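Local atomic coordinates of phosphoribosylformylglycinamidine synthase 2 (Thermus thermophilus, PDB entry 3VIU), a protein that belongs to the PurM-like AIR synthase-related family and binds adenosine-5'-diphosphate and magnesium in a chain of paired N- and C-terminal domains. Residues P592-V602 and G655-F663. Sequence-based numbering, arbitrary orientation.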
loop_
_atom_site.group_PDB
_atom_site.type_symbol
_atom_site.label_atom_id
_atom_site.label_comp_id
_atom_site.label_asym_id
_atom_site.label_seq_id
_atom_site.Cartn_x
_atom_site.Cartn_y
_atom_site.Cartn_z
ATOM N N PRO A 592 16.563 -13.250 7.606
ATOM C CA PRO A 592 17.494 -13.592 6.523
ATOM C C PRO A 592 18.322 -12.410 6.014
ATOM O O PRO A 592 17.802 -11.310 5.818
ATOM C CB PRO A 592 16.572 -14.149 5.436
ATOM C CG PRO A 592 15.435 -14.714 6.211
ATOM C CD PRO A 592 15.190 -13.653 7.262
ATOM N N ARG A 593 19.615 -12.633 5.803
ATOM C CA ARG A 593 20.463 -11.571 5.279
ATOM C C ARG A 593 19.937 -11.223 3.887
ATOM O O ARG A 593 19.361 -12.065 3.200
ATOM C CB ARG A 593 21.919 -12.025 5.150
ATOM C CG ARG A 593 22.672 -12.251 6.445
ATOM C CD ARG A 593 24.165 -12.337 6.141
ATOM N NE ARG A 593 24.802 -13.559 6.635
ATOM C CZ ARG A 593 24.481 -14.797 6.255
ATOM N NH1 ARG A 593 23.514 -15.007 5.364
ATOM N NH2 ARG A 593 25.142 -15.833 6.760
ATOM N N LEU A 594 20.147 -9.982 3.475
ATOM C CA LEU A 594 19.695 -9.528 2.174
ATOM C C LEU A 594 20.826 -8.806 1.447
ATOM O O LEU A 594 21.285 -7.744 1.878
ATOM C CB LEU A 594 18.488 -8.606 2.345
ATOM C CG LEU A 594 17.925 -7.850 1.140
ATOM C CD1 LEU A 594 17.656 -8.794 -0.031
ATOM C CD2 LEU A 594 16.637 -7.157 1.570
ATOM N N ASP A 595 21.275 -9.413 0.354
ATOM C CA ASP A 595 22.338 -8.877 -0.487
ATOM C C ASP A 595 21.597 -8.137 -1.591
ATOM O O ASP A 595 21.067 -8.748 -2.519
ATOM C CB ASP A 595 23.164 -10.028 -1.088
ATOM C CG ASP A 595 24.275 -9.550 -2.019
ATOM O OD1 ASP A 595 24.091 -8.527 -2.712
ATOM O OD2 ASP A 595 25.333 -10.221 -2.073
ATOM N N LEU A 596 21.554 -6.820 -1.481
ATOM C CA LEU A 596 20.867 -6.010 -2.461
ATOM C C LEU A 596 21.472 -6.129 -3.849
ATOM O O LEU A 596 20.763 -6.005 -4.844
ATOM C CB LEU A 596 20.832 -4.561 -1.986
ATOM C CG LEU A 596 19.827 -4.426 -0.834
ATOM C CD1 LEU A 596 20.062 -3.148 -0.060
ATOM C CD2 LEU A 596 18.403 -4.485 -1.408
ATOM N N GLY A 597 22.772 -6.392 -3.923
ATOM C CA GLY A 597 23.411 -6.535 -5.219
ATOM C C GLY A 597 22.903 -7.782 -5.912
ATOM O O GLY A 597 22.599 -7.768 -7.110
ATOM N N ARG A 598 22.807 -8.873 -5.157
ATOM C CA ARG A 598 22.317 -10.121 -5.713
ATOM C C ARG A 598 20.848 -9.938 -6.107
ATOM O O ARG A 598 20.438 -10.327 -7.206
ATOM C CB ARG A 598 22.453 -11.250 -4.683
ATOM C CG ARG A 598 21.775 -12.553 -5.085
ATOM C CD ARG A 598 22.420 -13.168 -6.317
ATOM N NE ARG A 598 23.759 -13.680 -6.035
ATOM C CZ ARG A 598 24.018 -14.698 -5.221
ATOM N NH1 ARG A 598 23.032 -15.333 -4.599
ATOM N NH2 ARG A 598 25.272 -15.072 -5.012
ATOM N N GLU A 599 20.070 -9.331 -5.207
ATOM C CA GLU A 599 18.650 -9.099 -5.438
ATOM C C GLU A 599 18.400 -8.406 -6.770
ATOM O O GLU A 599 17.562 -8.847 -7.557
ATOM C CB GLU A 599 18.049 -8.255 -4.307
ATOM C CG GLU A 599 16.536 -8.047 -4.439
ATOM C CD GLU A 599 15.736 -9.339 -4.312
ATOM O OE1 GLU A 599 14.880 -9.604 -5.179
ATOM O OE2 GLU A 599 15.953 -10.089 -3.340
ATOM N N LYS A 600 19.134 -7.327 -7.021
ATOM C CA LYS A 600 18.990 -6.569 -8.264
ATOM C C LYS A 600 19.345 -7.418 -9.486
ATOM O O LYS A 600 18.627 -7.414 -10.488
ATOM C CB LYS A 600 19.881 -5.318 -8.219
ATOM C CG LYS A 600 19.828 -4.442 -9.468
ATOM C CD LYS A 600 20.551 -3.120 -9.229
ATOM C CE LYS A 600 20.405 -2.152 -10.404
ATOM N NZ LYS A 600 21.218 -2.536 -11.599
ATOM N N ALA A 601 20.452 -8.146 -9.402
ATOM C CA ALA A 601 20.890 -8.986 -10.506
ATOM C C ALA A 601 19.874 -10.095 -10.796
ATOM O O ALA A 601 19.638 -10.437 -11.953
ATOM C CB ALA A 601 22.260 -9.585 -10.194
ATOM N N VAL A 602 19.275 -10.653 -9.748
ATOM C CA VAL A 602 18.283 -11.709 -9.929
ATOM C C VAL A 602 17.019 -11.151 -10.588
ATOM O O VAL A 602 16.445 -11.787 -11.479
ATOM C CB VAL A 602 17.896 -12.371 -8.570
ATOM C CG1 VAL A 602 16.718 -13.311 -8.763
ATOM C CG2 VAL A 602 19.079 -13.152 -8.006
ATOM N N GLY A 655 13.713 -23.186 5.131
ATOM C CA GLY A 655 14.416 -21.977 5.523
ATOM C C GLY A 655 14.122 -20.855 4.552
ATOM O O GLY A 655 13.832 -21.105 3.380
ATOM N N GLU A 656 14.199 -19.616 5.020
ATOM C CA GLU A 656 13.914 -18.489 4.137
ATOM C C GLU A 656 15.163 -17.694 3.740
ATOM O O GLU A 656 16.115 -17.590 4.509
ATOM C CB GLU A 656 12.874 -17.578 4.801
ATOM C CG GLU A 656 11.780 -18.383 5.493
ATOM C CD GLU A 656 10.680 -17.532 6.111
ATOM O OE1 GLU A 656 10.952 -16.374 6.507
ATOM O OE2 GLU A 656 9.542 -18.040 6.215
ATOM N N ALA A 657 15.149 -17.162 2.518
ATOM C CA ALA A 657 16.246 -16.352 1.977
ATOM C C ALA A 657 15.725 -15.591 0.767
ATOM O O ALA A 657 15.040 -16.155 -0.082
ATOM C CB ALA A 657 17.424 -17.229 1.564
ATOM N N PRO A 658 16.054 -14.296 0.668
ATOM C CA PRO A 658 15.599 -13.472 -0.453
ATOM C C PRO A 658 16.389 -13.737 -1.725
ATOM O O PRO A 658 17.294 -14.553 -1.750
ATOM C CB PRO A 658 15.832 -12.064 0.060
ATOM C CG PRO A 658 17.145 -12.229 0.763
ATOM C CD PRO A 658 16.920 -13.509 1.566
ATOM N N SER A 659 16.016 -13.044 -2.786
ATOM C CA SER A 659 16.709 -13.157 -4.056
ATOM C C SER A 659 16.701 -14.549 -4.685
ATOM O O SER A 659 17.591 -14.876 -5.469
ATOM C CB SER A 659 18.155 -12.671 -3.878
ATOM O OG SER A 659 18.201 -11.410 -3.218
ATOM N N ARG A 660 15.702 -15.360 -4.354
ATOM C CA ARG A 660 15.593 -16.706 -4.917
ATOM C C ARG A 660 14.336 -16.837 -5.787
ATOM O O ARG A 660 13.229 -16.519 -5.348
ATOM C CB ARG A 660 15.577 -17.744 -3.795
ATOM C CG ARG A 660 16.797 -17.654 -2.880
ATOM C CD ARG A 660 16.931 -18.884 -1.993
ATOM N NE ARG A 660 15.842 -18.992 -1.027
ATOM C CZ ARG A 660 15.586 -20.080 -0.311
ATOM N NH1 ARG A 660 16.339 -21.160 -0.454
ATOM N NH2 ARG A 660 14.582 -20.085 0.552
ATOM N N VAL A 661 14.518 -17.308 -7.022
ATOM C CA VAL A 661 13.415 -17.457 -7.973
ATOM C C VAL A 661 13.381 -18.789 -8.725
ATOM O O VAL A 661 14.403 -19.275 -9.219
ATOM C CB VAL A 661 13.452 -16.331 -9.046
ATOM C CG1 VAL A 661 12.338 -16.535 -10.065
ATOM C CG2 VAL A 661 13.314 -14.972 -8.383
ATOM N N LEU A 662 12.182 -19.355 -8.821
ATOM C CA LEU A 662 11.955 -20.607 -9.533
ATOM C C LEU A 662 11.315 -20.293 -10.882
ATOM O O LEU A 662 10.493 -19.388 -10.982
ATOM C CB LEU A 662 11.001 -21.501 -8.743
ATOM C CG LEU A 662 11.460 -22.076 -7.403
ATOM C CD1 LEU A 662 10.279 -22.729 -6.670
ATOM C CD2 LEU A 662 12.557 -23.085 -7.663
ATOM N N PHE A 663 11.686 -21.033 -11.919
ATOM C CA PHE A 663 11.089 -20.835 -13.238
ATOM C C PHE A 663 11.290 -22.061 -14.113
ATOM O O PHE A 663 12.158 -22.892 -13.844
ATOM C CB PHE A 663 11.654 -19.586 -13.922
ATOM C CG PHE A 663 13.040 -19.752 -14.463
ATOM C CD1 PHE A 663 13.249 -19.918 -15.826
ATOM C CD2 PHE A 663 14.137 -19.736 -13.617
ATOM C CE1 PHE A 663 14.530 -20.064 -16.338
ATOM C CE2 PHE A 663 15.416 -19.882 -14.117
ATOM C CZ PHE A 663 15.613 -20.046 -15.483
HETATM O O HOH W 1 19.976 -11.480 -1.067
HETATM O O HOH W 2 20.122 -15.692 -5.031
#
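S659 and E599 join a loop to the first turn of a helix in the second AIR synthase-related C-terminal domain, a mixed sheet packed with helices. D595 is the N-cap of helix 596-611; its OD1 accepts a capping bond from R598 N. The loop before strand 661-665 runs past this helix start.

E599 can be followed outward. Its CB lies 3.3 Å from S659 OG. CG is anti to the backbone N (chi1 -176°) and 3.9 Å from S659 OG, and the chain then bends at chi2. This turn brings the carboxylate back to the serine. CD lies 3.4 Å from S659 OG. OE1 comes to 4.2 Å from S659 CA. At the tip, OE2 accepts a short bond of 2.6 Å from S659 OG, which arrives from above the carboxylate plane, 55° out of it. The same OE2 forms a salt bridge with R471, so one oxygen of helix 596-611 holds both the loop, through S659, and helix 458-475. The negative charge is probably steadied by that arginine.

S659 is also held through water. Water 1 donates to its OG and accepts from the backbone N of D595, the N-cap residue. Just ahead of the helix, L594 meets the ring of P658. L594 CD1 reaches P658 CG at 3.6 Å, and the two side chains cross at a slant. P592 CB adds a contact to P658 CD. One turn after E599, V602 CG1 meets V661 CG2 at 3.8 Å. Water 2 accepts from R598 NH1 and donates to S659 O, 2.7 Å away.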